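Phosphate transporter (Thermotoga maritima MSB8, PDB 6L85) probably imports inorganic phosphate across the cell membrane in a sodium-dependent way, as a bacterial relative of the human SLC20 carriers. Local coordinates at residues Ala20-Asn25 with Ile344-Val349; Ile44-Glu49 with Leu298-Leu303; His59-Ile64 with Asp258-Ala263; Ser85-Ala90 with His108-Gly113; Cys248-Ser253 with Ser329-Val334. All blocks are in the same frame, centred on the assembly; numbering follows the deposited sequence.

Contact 1 (Ala20-Asn25 with Ile344-Val349). With NA (sodium ion), chain Q; NA (sodium ion), chain R; PO4 (phosphate ion), chain P.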
# COMPACT_ATOMS: atom_id res chain seq x y z
N ALA B 20 16.40 -14.95 -4.29
CA ALA B 20 17.54 -15.00 -5.20
C ALA B 20 17.17 -15.60 -6.55
O ALA B 20 17.54 -15.05 -7.60
CB ALA B 20 18.68 -15.79 -4.55
N ASN B 21 16.45 -16.73 -6.54
CA ASN B 21 16.17 -17.39 -7.81
C ASN B 21 15.05 -16.72 -8.59
O ASN B 21 15.05 -16.78 -9.83
CB ASN B 21 15.77 -18.86 -7.61
CG ASN B 21 16.01 -19.71 -8.87
OD1 ASN B 21 15.10 -19.95 -9.68
ND2 ASN B 21 17.26 -20.12 -9.05
N ASP B 22 14.09 -16.11 -7.91
CA ASP B 22 12.86 -15.72 -8.59
C ASP B 22 12.72 -14.23 -8.87
O ASP B 22 11.74 -13.87 -9.54
CB ASP B 22 11.64 -16.16 -7.77
CG ASP B 22 11.42 -17.67 -7.79
OD1 ASP B 22 12.19 -18.40 -8.43
OD2 ASP B 22 10.47 -18.13 -7.14
N VAL B 23 13.60 -13.35 -8.37
CA VAL B 23 13.38 -11.94 -8.71
C VAL B 23 13.34 -11.73 -10.23
O VAL B 23 12.53 -10.93 -10.74
CB VAL B 23 14.42 -11.03 -8.01
CG1 VAL B 23 15.85 -11.37 -8.42
CG2 VAL B 23 14.09 -9.54 -8.25
N ALA B 24 14.12 -12.52 -10.98
CA ALA B 24 14.06 -12.48 -12.45
C ALA B 24 12.64 -12.61 -12.99
O ALA B 24 12.29 -11.93 -13.96
CB ALA B 24 14.94 -13.58 -13.05
N ASN B 25 11.81 -13.45 -12.34
CA ASN B 25 10.46 -13.71 -12.86
C ASN B 25 9.60 -12.45 -12.92
O ASN B 25 8.63 -12.39 -13.68
CB ASN B 25 9.71 -14.75 -12.00
CG ASN B 25 10.42 -16.10 -11.88
OD1 ASN B 25 11.51 -16.32 -12.43
ND2 ASN B 25 9.79 -17.01 -11.15
N ILE B 344 1.97 -22.77 -6.89
CA ILE B 344 2.18 -22.73 -8.33
C ILE B 344 3.64 -22.33 -8.56
O ILE B 344 4.29 -21.74 -7.69
CB ILE B 344 1.18 -21.71 -8.96
CG1 ILE B 344 -0.20 -22.34 -9.02
CG2 ILE B 344 1.55 -21.15 -10.29
CD1 ILE B 344 -0.12 -23.71 -9.31
N SER B 345 4.16 -22.68 -9.73
CA SER B 345 5.48 -22.20 -10.13
C SER B 345 5.33 -20.92 -10.92
O SER B 345 4.71 -20.91 -11.99
CB SER B 345 6.23 -23.24 -10.95
OG SER B 345 7.43 -22.66 -11.44
N THR B 346 5.92 -19.82 -10.41
CA THR B 346 5.87 -18.56 -11.14
C THR B 346 6.87 -18.55 -12.29
O THR B 346 6.64 -17.88 -13.29
CB THR B 346 6.13 -17.37 -10.19
OG1 THR B 346 7.47 -17.43 -9.70
CG2 THR B 346 5.17 -17.41 -9.00
N THR B 347 7.98 -19.27 -12.14
CA THR B 347 8.93 -19.46 -13.24
C THR B 347 8.24 -20.04 -14.49
O THR B 347 8.35 -19.48 -15.59
CB THR B 347 10.04 -20.39 -12.77
OG1 THR B 347 10.50 -19.97 -11.47
CG2 THR B 347 11.19 -20.40 -13.76
N HIS B 348 7.52 -21.16 -14.31
CA HIS B 348 6.87 -21.82 -15.45
C HIS B 348 5.74 -20.97 -16.00
O HIS B 348 5.50 -20.98 -17.22
CB HIS B 348 6.34 -23.20 -15.05
CG HIS B 348 7.40 -24.09 -14.50
ND1 HIS B 348 7.12 -25.23 -13.79
CD2 HIS B 348 8.75 -23.99 -14.52
CE1 HIS B 348 8.24 -25.80 -13.40
NE2 HIS B 348 9.25 -25.07 -13.83
N VAL B 349 5.06 -20.22 -15.13
CA VAL B 349 4.01 -19.33 -15.63
C VAL B 349 4.61 -18.21 -16.46
O VAL B 349 4.04 -17.81 -17.48
CB VAL B 349 3.16 -18.77 -14.47
CG1 VAL B 349 2.25 -17.66 -14.97
CG2 VAL B 349 2.33 -19.90 -13.83
NA NA Q . 12.58 -19.71 -10.29
NA NA R . 4.42 -20.95 -5.62
P PO4 P . 8.59 -20.82 -8.30
O1 PO4 P . 8.87 -20.88 -9.80
O2 PO4 P . 8.02 -22.12 -7.77
O3 PO4 P . 7.58 -19.70 -8.07
O4 PO4 P . 9.88 -20.58 -7.53
O HOH W 1 13.44 -17.98 -11.69
O HOH W 2 4.01 -21.76 -3.54
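N25 bonds to T346 and T347, the first turn of helix 346-357, at a site where two sodium ions flank a phosphate, consistent with the substrate position of this carrier. ND2 of N25 donates to T346 OG1 at 2.8 Å, within its amide plane, and to T347 OG1 at 3.1 Å, 17° out of that plane. CG of N25, anti to the carbonyl carbon (chi1 -58°), sends the amide toward both threonines. T347 OG1 is also a ligand of one sodium ion at 2.4 Å; D22 OD1 binds the same ion at 2.3 Å, with N21 OD1, water 1 and the carbonyl oxygen of V104. Both threonine hydroxyls donate to the phosphate, T346 OG1 to O3 and T347 OG1 to O1, and the backbone backs them up: T346 N donates to O3 at 2.9 Å and T347 N to O1 at 3.0 Å. A helix start aimed at an anion would probably favour its charge. One shell out, water 1 donates to N25 OD1 at 2.7 Å and to N21 O. An alanine at N25 removes both ND2 bonds and is likely to leave the two threonine oxygens without their amide donor and water 1 without one acceptor. D22 OD2 is hydrogen-bonded to H254. S345 OG, at the N-cap, donates to phosphate O1 and accepts from H348 N at 3.2 Å, with an N-H...O angle of 172°.

Contact 2 (Ile44-Glu49 with Leu298-Leu303)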
# COMPACT_ATOMS: atom_id res chain seq x y z
N ILE B 44 12.85 -2.13 -5.55
CA ILE B 44 11.41 -2.21 -5.76
C ILE B 44 10.89 -3.58 -5.37
O ILE B 44 9.90 -3.70 -4.62
CB ILE B 44 11.05 -1.88 -7.22
CG1 ILE B 44 11.61 -0.52 -7.64
CG2 ILE B 44 9.54 -1.91 -7.42
CD1 ILE B 44 11.34 -0.18 -9.08
N ALA B 45 11.54 -4.64 -5.87
CA ALA B 45 11.07 -6.00 -5.59
C ALA B 45 11.11 -6.28 -4.10
O ALA B 45 10.23 -6.96 -3.58
CB ALA B 45 11.91 -7.03 -6.33
N MET B 46 12.12 -5.76 -3.40
CA MET B 46 12.21 -5.94 -1.96
C MET B 46 10.93 -5.49 -1.28
O MET B 46 10.40 -6.18 -0.40
CB MET B 46 13.39 -5.15 -1.40
CG MET B 46 14.71 -5.86 -1.55
SD MET B 46 15.99 -4.92 -0.71
CE MET B 46 15.95 -5.68 0.92
N PHE B 47 10.43 -4.33 -1.68
CA PHE B 47 9.20 -3.87 -1.03
C PHE B 47 7.97 -4.66 -1.49
O PHE B 47 7.13 -5.04 -0.66
CB PHE B 47 9.00 -2.36 -1.25
CG PHE B 47 8.31 -1.70 -0.11
CD1 PHE B 47 6.92 -1.74 0.00
CD2 PHE B 47 9.05 -1.08 0.89
CE1 PHE B 47 6.28 -1.15 1.09
CE2 PHE B 47 8.42 -0.49 1.97
CZ PHE B 47 7.03 -0.52 2.07
N LEU B 48 7.88 -4.96 -2.79
CA LEU B 48 6.65 -5.56 -3.33
C LEU B 48 6.52 -7.04 -2.96
O LEU B 48 5.40 -7.51 -2.70
CB LEU B 48 6.60 -5.36 -4.84
CG LEU B 48 5.88 -4.11 -5.38
CD1 LEU B 48 4.43 -4.00 -4.91
CD2 LEU B 48 6.65 -2.86 -5.01
N GLU B 49 7.63 -7.80 -2.95
CA GLU B 49 7.60 -9.19 -2.51
C GLU B 49 7.13 -9.28 -1.06
O GLU B 49 6.28 -10.12 -0.72
CB GLU B 49 9.01 -9.81 -2.62
CG GLU B 49 9.61 -9.92 -4.01
CD GLU B 49 9.08 -11.13 -4.75
OE1 GLU B 49 8.58 -12.05 -4.06
OE2 GLU B 49 9.13 -11.16 -5.99
N LEU B 298 15.65 -10.01 1.28
CA LEU B 298 17.10 -10.02 1.42
C LEU B 298 17.75 -10.88 0.34
O LEU B 298 18.81 -10.53 -0.19
CB LEU B 298 17.47 -10.46 2.84
CG LEU B 298 17.26 -9.39 3.94
CD1 LEU B 298 17.49 -9.93 5.34
CD2 LEU B 298 18.16 -8.16 3.74
N GLY B 299 17.13 -12.01 -0.03
CA GLY B 299 17.66 -12.80 -1.13
C GLY B 299 17.60 -12.06 -2.45
O GLY B 299 18.50 -12.18 -3.28
N VAL B 300 16.53 -11.30 -2.67
CA VAL B 300 16.44 -10.49 -3.88
C VAL B 300 17.61 -9.53 -3.94
O VAL B 300 18.26 -9.37 -4.98
CB VAL B 300 15.11 -9.72 -3.93
CG1 VAL B 300 15.24 -8.49 -4.89
CG2 VAL B 300 13.97 -10.63 -4.34
N PHE B 301 17.91 -8.88 -2.80
CA PHE B 301 18.94 -7.85 -2.82
C PHE B 301 20.35 -8.43 -2.89
O PHE B 301 21.20 -7.90 -3.62
CB PHE B 301 18.83 -6.94 -1.59
CG PHE B 301 19.79 -5.79 -1.62
CD1 PHE B 301 19.55 -4.69 -2.44
CD2 PHE B 301 20.95 -5.82 -0.87
CE1 PHE B 301 20.45 -3.60 -2.47
CE2 PHE B 301 21.86 -4.74 -0.89
CZ PHE B 301 21.61 -3.63 -1.69
N PHE B 302 20.66 -9.46 -2.11
CA PHE B 302 22.04 -9.91 -2.02
C PHE B 302 22.42 -10.97 -3.04
O PHE B 302 23.62 -11.17 -3.27
CB PHE B 302 22.33 -10.48 -0.63
CG PHE B 302 22.50 -9.42 0.42
CD1 PHE B 302 23.60 -8.57 0.40
CD2 PHE B 302 21.56 -9.27 1.43
CE1 PHE B 302 23.76 -7.59 1.37
CE2 PHE B 302 21.71 -8.31 2.41
CZ PHE B 302 22.81 -7.45 2.38
N LEU B 303 21.46 -11.67 -3.63
CA LEU B 303 21.89 -12.73 -4.54
C LEU B 303 21.14 -12.71 -5.86
O LEU B 303 21.69 -13.11 -6.89
CB LEU B 303 21.76 -14.08 -3.83
CG LEU B 303 22.26 -15.31 -4.60
CD1 LEU B 303 23.67 -15.06 -5.16
CD2 LEU B 303 22.22 -16.56 -3.70
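The ring of F301 meets the sulfur of M46 at a slant: SD lies 4.8 Å from the centroid of the F301 ring and 52° off its normal, neither squarely over a face nor at the rim. The same ring also reaches the second subunit, meeting F215 of that subunit edge-to-face and its F219 at a slant. Next along the chain, the F302 ring has F301 CD2 over the centre of one face. The first torsion of M46 (chi1 -82°) and its extended chi2 bring SD to 3.6 Å from F301 CB; the bend at chi3 then turns CE toward L298, 4.4 Å from L298 CD2. This Met-aromatic contact sits between two almost antiparallel membrane helices, 38-56 and 286-302, whose short segments run at 170° with their axes 8.8 Å apart. F215 of the second subunit also packs on M46 and L298, so this side of the helix pair belongs to the dimer interface. Deeper in the subunit the touching atoms are aliphatic carbons. V300 turns its two methyls to different neighbours: CG1 lies 3.9 Å from A45 CB and also reaches M46 CG, while CG2 approaches E49 CG at 4.4 Å. V23 of helix 2-32 packs against V300 from within the fold. Beyond CG the carboxylate of E49 turns off from V300, and its OE1 is hydrogen-bonded to H254 ND1.

Contact 3 (His59-Ile64 with Asp258-Ala263). With NA (sodium ion), chain R.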
# COMPACT_ATOMS: atom_id res chain seq x y z
N HIS B 59 -2.64 -17.94 2.53
CA HIS B 59 -3.57 -18.88 1.90
C HIS B 59 -2.85 -20.08 1.30
O HIS B 59 -3.25 -21.23 1.53
CB HIS B 59 -4.40 -18.14 0.87
CG HIS B 59 -5.01 -16.88 1.41
ND1 HIS B 59 -6.03 -16.88 2.33
CD2 HIS B 59 -4.68 -15.58 1.21
CE1 HIS B 59 -6.34 -15.64 2.65
NE2 HIS B 59 -5.54 -14.83 1.98
N VAL B 60 -1.77 -19.86 0.56
CA VAL B 60 -1.00 -20.99 0.06
C VAL B 60 -0.19 -21.64 1.18
O VAL B 60 0.10 -22.85 1.12
CB VAL B 60 -0.12 -20.55 -1.13
CG1 VAL B 60 0.72 -21.74 -1.64
CG2 VAL B 60 -0.98 -19.97 -2.24
N SER B 61 0.23 -20.86 2.19
CA SER B 61 0.93 -21.42 3.34
C SER B 61 0.10 -22.52 4.02
O SER B 61 0.65 -23.53 4.49
CB SER B 61 1.28 -20.32 4.35
OG SER B 61 2.10 -19.32 3.75
N GLN B 62 -1.23 -22.35 4.07
CA GLN B 62 -2.08 -23.40 4.62
C GLN B 62 -1.99 -24.69 3.80
O GLN B 62 -1.97 -25.79 4.37
CB GLN B 62 -3.53 -22.92 4.68
CG GLN B 62 -3.79 -21.89 5.76
CD GLN B 62 -4.96 -21.02 5.41
OE1 GLN B 62 -5.87 -21.47 4.69
NE2 GLN B 62 -4.94 -19.76 5.87
N THR B 63 -1.94 -24.57 2.47
CA THR B 63 -1.86 -25.76 1.63
C THR B 63 -0.53 -26.47 1.82
O THR B 63 -0.47 -27.70 1.91
CB THR B 63 -2.07 -25.39 0.17
OG1 THR B 63 -3.32 -24.71 0.05
CG2 THR B 63 -2.08 -26.66 -0.71
N ILE B 64 0.56 -25.71 1.89
CA ILE B 64 1.85 -26.34 2.17
C ILE B 64 1.80 -27.07 3.51
O ILE B 64 2.39 -28.15 3.67
CB ILE B 64 2.99 -25.31 2.12
CG1 ILE B 64 3.11 -24.74 0.70
CG2 ILE B 64 4.33 -25.93 2.57
CD1 ILE B 64 3.38 -25.76 -0.39
N ASP B 258 4.51 -17.52 -3.16
CA ASP B 258 5.71 -18.27 -2.82
C ASP B 258 6.20 -18.08 -1.39
O ASP B 258 7.08 -18.84 -0.97
CB ASP B 258 6.85 -17.90 -3.77
CG ASP B 258 6.80 -18.65 -5.10
OD1 ASP B 258 5.73 -19.10 -5.53
OD2 ASP B 258 7.86 -18.73 -5.74
N VAL B 259 5.70 -17.09 -0.62
CA VAL B 259 6.18 -17.04 0.76
C VAL B 259 5.86 -18.36 1.45
O VAL B 259 6.64 -18.83 2.28
CB VAL B 259 5.65 -15.81 1.54
CG1 VAL B 259 4.14 -15.93 1.86
CG2 VAL B 259 6.48 -15.61 2.85
N ALA B 260 4.76 -19.00 1.06
CA ALA B 260 4.41 -20.34 1.55
C ALA B 260 5.57 -21.34 1.47
O ALA B 260 5.68 -22.19 2.35
CB ALA B 260 3.22 -20.90 0.76
N ASN B 261 6.43 -21.25 0.46
CA ASN B 261 7.46 -22.29 0.34
C ASN B 261 8.45 -22.26 1.49
O ASN B 261 9.13 -23.27 1.75
CB ASN B 261 8.21 -22.18 -0.99
CG ASN B 261 7.28 -22.17 -2.18
OD1 ASN B 261 6.12 -22.63 -2.10
ND2 ASN B 261 7.77 -21.67 -3.29
N ALA B 262 8.54 -21.13 2.20
CA ALA B 262 9.32 -21.05 3.43
C ALA B 262 8.44 -20.96 4.67
O ALA B 262 8.78 -21.54 5.70
CB ALA B 262 10.27 -19.86 3.39
N ALA B 263 7.29 -20.28 4.57
CA ALA B 263 6.46 -20.01 5.74
C ALA B 263 5.60 -21.21 6.14
O ALA B 263 5.28 -21.36 7.33
CB ALA B 263 5.57 -18.78 5.50
NA NA R . 4.42 -20.95 -5.62
O HOH W 2 4.01 -21.76 -3.54
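A260 points its methyl straight at helix 58-66, where V60, S61 and I64 receive it. The three contacts differ in kind. V60 meets the methyl with one branch, CG1 lying 3.6 Å from A260 CB; I64 comes from one turn further on, its CG1 at 3.8 Å from A260 CB. Between them the methyl rests on bare backbone, with A260 CB 3.3 Å from S61 N. The two backbones are close enough here that the CA atoms of S61 and A260 are only 4.1 Å apart. S61 itself lies alongside A260 instead of facing it: with OG anti to the carbonyl carbon (chi1 -59°), the hydroxyl swings past, 3.3 Å from A260 CA and 3.9 Å from A263 CB. Its polar partner lies just ahead of its helix, the carbonyl oxygen of G57, to which OG is hydrogen-bonded; its nearest neighbours across the contact are carbons. L289 of helix 286-302 packs on S61, V259 and A263, and P343 on V60 and I64. D258 points away from helix 58-66; N261 starts away from it, but its end comes back nearer. D258 OD1 binds a sodium ion at 2.3 Å. Water 2, a ligand of that ion, donates to N261 OD1 at 2.7 Å. ND2 of N261 is hydrogen-bonded to the hydroxyls of T106 and T107. The whole is a small-residue helix packing, its alanine at the closest approach, set directly behind a sodium site that T107, N257 and the carbonyl of I344 complete.

Contact 4 (Ser85-Ala90 with His108-Gly113)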
# COMPACT_ATOMS: atom_id res chain seq x y z
N SER B 85 13.54 -30.95 7.41
CA SER B 85 14.25 -31.70 6.37
C SER B 85 13.94 -31.16 4.99
O SER B 85 14.84 -30.98 4.16
CB SER B 85 13.90 -33.19 6.46
OG SER B 85 14.47 -33.77 7.63
N ALA B 86 12.66 -30.90 4.72
CA ALA B 86 12.24 -30.33 3.44
C ALA B 86 12.89 -28.96 3.21
O ALA B 86 13.36 -28.67 2.10
CB ALA B 86 10.72 -30.23 3.40
N LEU B 87 12.91 -28.10 4.23
CA LEU B 87 13.54 -26.79 4.08
C LEU B 87 15.02 -26.94 3.72
O LEU B 87 15.50 -26.30 2.78
CB LEU B 87 13.39 -25.95 5.36
CG LEU B 87 12.05 -25.27 5.70
CD1 LEU B 87 12.06 -24.71 7.12
CD2 LEU B 87 11.65 -24.15 4.71
N ILE B 88 15.74 -27.78 4.47
CA ILE B 88 17.16 -28.02 4.18
C ILE B 88 17.35 -28.46 2.73
O ILE B 88 18.18 -27.91 2.00
CB ILE B 88 17.73 -29.09 5.15
CG1 ILE B 88 17.76 -28.57 6.58
CG2 ILE B 88 19.13 -29.51 4.70
CD1 ILE B 88 18.55 -29.46 7.54
N ALA B 89 16.57 -29.46 2.30
CA ALA B 89 16.80 -30.08 0.99
C ALA B 89 16.47 -29.12 -0.14
O ALA B 89 17.23 -29.00 -1.12
CB ALA B 89 15.97 -31.37 0.85
N ALA B 90 15.31 -28.46 -0.05
CA ALA B 90 14.90 -27.52 -1.07
C ALA B 90 15.89 -26.35 -1.15
O ALA B 90 16.32 -25.98 -2.24
CB ALA B 90 13.48 -27.02 -0.82
N HIS B 108 8.03 -26.39 -6.70
CA HIS B 108 8.24 -27.82 -6.98
C HIS B 108 9.24 -28.40 -6.01
O HIS B 108 9.05 -29.51 -5.49
CB HIS B 108 8.71 -28.02 -8.43
CG HIS B 108 7.65 -27.72 -9.44
ND1 HIS B 108 7.79 -28.00 -10.78
CD2 HIS B 108 6.43 -27.15 -9.31
CE1 HIS B 108 6.70 -27.63 -11.43
NE2 HIS B 108 5.87 -27.09 -10.56
N SER B 109 10.28 -27.62 -5.69
CA SER B 109 11.32 -28.08 -4.78
C SER B 109 10.77 -28.34 -3.39
O SER B 109 11.04 -29.39 -2.79
CB SER B 109 12.46 -27.06 -4.72
OG SER B 109 12.81 -26.68 -6.03
N ILE B 110 9.99 -27.40 -2.84
CA ILE B 110 9.57 -27.60 -1.45
C ILE B 110 8.49 -28.69 -1.37
O ILE B 110 8.45 -29.45 -0.39
CB ILE B 110 9.14 -26.28 -0.77
CG1 ILE B 110 8.99 -26.48 0.75
CG2 ILE B 110 7.84 -25.74 -1.31
CD1 ILE B 110 10.32 -26.70 1.47
N VAL B 111 7.62 -28.79 -2.38
CA VAL B 111 6.61 -29.85 -2.37
C VAL B 111 7.27 -31.22 -2.48
O VAL B 111 6.90 -32.16 -1.77
CB VAL B 111 5.57 -29.62 -3.49
CG1 VAL B 111 4.68 -30.88 -3.69
CG2 VAL B 111 4.72 -28.40 -3.18
N GLY B 112 8.30 -31.34 -3.33
CA GLY B 112 9.09 -32.55 -3.35
C GLY B 112 9.72 -32.86 -2.01
O GLY B 112 9.71 -34.02 -1.57
N GLY B 113 10.27 -31.85 -1.35
CA GLY B 113 10.83 -32.07 -0.02
C GLY B 113 9.81 -32.67 0.94
O GLY B 113 10.10 -33.65 1.64
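A86 and G113 form the tight end of this contact, with their CA atoms 4.1 Å apart and A86 CB lying 3.6 Å from G113 C. The glycine offers bare backbone to the alanine methyl, and there is no room between them for a side chain on it. Beside this pair, the CD1 end of I110 settles 3.7 Å from A86 O. With chi1 at -169°, I110 extends CG1 away from its own backbone N and across to helix 76-99, where CD1 also touches A90 CB at 3.9 Å. Helices 76-99 and 106-121 follow one another in the chain as a helical hairpin packed through small residues, their segments running at 139° with the axes 8.3 Å apart. Toward the A90 end the fit is looser: A90 and S109 have CA atoms 5.2 Å apart and their CB atoms come to 4.0 Å. S109 turns its OG to the carbonyl oxygen of S105, just ahead of its helix. L87 takes a lesser part, its CD2 just reaching I110 CD1 at 4.3 Å. Even this looser part is buried rather than wet: M14 of helix 2-32 packs on L87, A90 and I110, and P265 of helix 260-275 covers L87 and I110.

Contact 5 (Cys248-Ser253 with Ser329-Val334)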
# COMPACT_ATOMS: atom_id res chain seq x y z
N CYS B 248 6.01 -4.63 -10.78
CA CYS B 248 5.62 -4.60 -9.37
C CYS B 248 4.47 -5.57 -9.11
O CYS B 248 4.43 -6.25 -8.07
CB CYS B 248 5.18 -3.19 -8.95
SG CYS B 248 6.42 -1.91 -9.01
N TYR B 249 3.49 -5.56 -10.00
CA TYR B 249 2.35 -6.46 -9.90
C TYR B 249 2.83 -7.92 -9.84
O TYR B 249 2.38 -8.70 -8.98
CB TYR B 249 1.43 -6.20 -11.09
CG TYR B 249 0.11 -6.94 -11.14
CD1 TYR B 249 -0.54 -7.37 -9.99
CD2 TYR B 249 -0.50 -7.21 -12.37
CE1 TYR B 249 -1.76 -8.03 -10.06
CE2 TYR B 249 -1.70 -7.89 -12.45
CZ TYR B 249 -2.33 -8.30 -11.29
OH TYR B 249 -3.54 -8.97 -11.38
N VAL B 250 3.81 -8.28 -10.69
CA VAL B 250 4.31 -9.65 -10.62
C VAL B 250 5.01 -9.91 -9.29
O VAL B 250 4.82 -10.97 -8.69
CB VAL B 250 5.24 -9.99 -11.81
CG1 VAL B 250 5.66 -11.46 -11.74
CG2 VAL B 250 4.55 -9.76 -13.12
N SER B 251 5.84 -8.97 -8.82
CA SER B 251 6.55 -9.11 -7.55
C SER B 251 5.61 -9.38 -6.38
O SER B 251 5.88 -10.23 -5.52
CB SER B 251 7.33 -7.83 -7.26
OG SER B 251 8.65 -7.93 -7.72
N PHE B 252 4.54 -8.59 -6.31
CA PHE B 252 3.51 -8.76 -5.29
C PHE B 252 2.92 -10.16 -5.35
O PHE B 252 2.81 -10.85 -4.33
CB PHE B 252 2.43 -7.69 -5.51
CG PHE B 252 1.29 -7.75 -4.52
CD1 PHE B 252 0.21 -8.61 -4.72
CD2 PHE B 252 1.28 -6.92 -3.41
CE1 PHE B 252 -0.85 -8.66 -3.81
CE2 PHE B 252 0.21 -6.96 -2.49
CZ PHE B 252 -0.84 -7.82 -2.70
N SER B 253 2.52 -10.58 -6.56
CA SER B 253 1.86 -11.88 -6.69
C SER B 253 2.84 -13.01 -6.40
O SER B 253 2.46 -14.05 -5.87
CB SER B 253 1.24 -12.00 -8.08
OG SER B 253 2.26 -12.29 -9.01
N SER B 329 -0.17 -10.91 -17.38
CA SER B 329 -0.76 -12.25 -17.43
C SER B 329 -0.16 -13.15 -16.36
O SER B 329 -0.88 -13.96 -15.76
CB SER B 329 -0.55 -12.87 -18.81
OG SER B 329 -1.01 -11.97 -19.81
N THR B 330 1.15 -13.04 -16.13
CA THR B 330 1.79 -13.83 -15.09
C THR B 330 1.20 -13.51 -13.72
O THR B 330 0.82 -14.41 -12.96
CB THR B 330 3.28 -13.54 -15.08
OG1 THR B 330 3.82 -13.96 -16.33
CG2 THR B 330 3.96 -14.30 -13.93
N ALA B 331 1.12 -12.21 -13.40
CA ALA B 331 0.68 -11.79 -12.08
C ALA B 331 -0.77 -12.17 -11.85
O ALA B 331 -1.12 -12.64 -10.76
CB ALA B 331 0.87 -10.29 -11.92
N THR B 332 -1.62 -11.99 -12.87
CA THR B 332 -3.02 -12.40 -12.76
C THR B 332 -3.14 -13.90 -12.51
O THR B 332 -3.86 -14.33 -11.60
CB THR B 332 -3.76 -12.03 -14.04
OG1 THR B 332 -3.53 -10.64 -14.31
CG2 THR B 332 -5.27 -12.31 -13.88
N THR B 333 -2.45 -14.72 -13.32
CA THR B 333 -2.49 -16.16 -13.11
C THR B 333 -2.09 -16.52 -11.68
O THR B 333 -2.75 -17.31 -11.01
CB THR B 333 -1.58 -16.86 -14.12
OG1 THR B 333 -1.96 -16.47 -15.45
CG2 THR B 333 -1.68 -18.38 -13.99
N VAL B 334 -0.99 -15.91 -11.21
CA VAL B 334 -0.40 -16.31 -9.94
C VAL B 334 -1.29 -15.86 -8.78
O VAL B 334 -1.48 -16.60 -7.81
CB VAL B 334 1.04 -15.75 -9.84
CG1 VAL B 334 1.58 -15.83 -8.39
CG2 VAL B 334 1.97 -16.49 -10.81
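Y249 lays one face of its ring over the methyl of A331, a CH-pi contact in which A331 CB stands 3.4 Å from the Y249 centroid and 12° off the ring normal. The methyl is thus almost centred under the ring. A first torsion of -175°, with CG opposite the backbone N, swings the ring of Y249 over it, and the phenol end runs on past A331 to T332, where OH makes a weak hydrogen bond to OG1 at 3.4 Å. T332 OG1 is also bonded to the carbonyl oxygen of F328. A182, T185 and M186 of helix 167-194 pack on the tyrosine. A leucine in place of Y249 would probably leave A331 without its flat cover and T332 OG1 without the phenol. V250, whose CA is nearest that of A331, spreads its methyls: its CG2 is 3.9 Å from A331 CB and its CG1 is 4.0 Å from T330 CG2. S253 closes the far end. Its hydroxyl folds back to donate to V250 O at 2.9 Å, so the buried OG is satisfied within its own helix while packing 3.5 Å from A331 CA. V334 CG1 presses tightly on S253 O at 3.2 Å. The two segments run in the same direction, crossing at 24° with axes 8.3 Å apart, and the small A331 at the closest approach is consistent with this spacing. Helices 231-258 and 320-339 are joined here next to the sodium site to which they contribute Q243, S247 and D327, with T29 from helix 2-32.

Contact 1 holds the phosphate, and each of the other four touches contact 1. Contact 5 is nearest, centres 10 Å away; its V334 packs on T346 and its V250 on N25. Contact 3, centre 15 Å from contact 1, shares a sodium ion and water 2 with it, and D22 OD2 lies 3.0 Å from D258 OD2, a pair of acids beside the phosphate. Contact 2 meets contact 1 through V23 and V300 and contact 5 through E49 and S251, linking the dimer side to the core. Contact 4 reaches contact 1 through H108 against S345 and backs the sodium site of contact 3, where I110 CG1 approaches N261 O at 3.4 Å; its centre is 24 Å from that of contact 5.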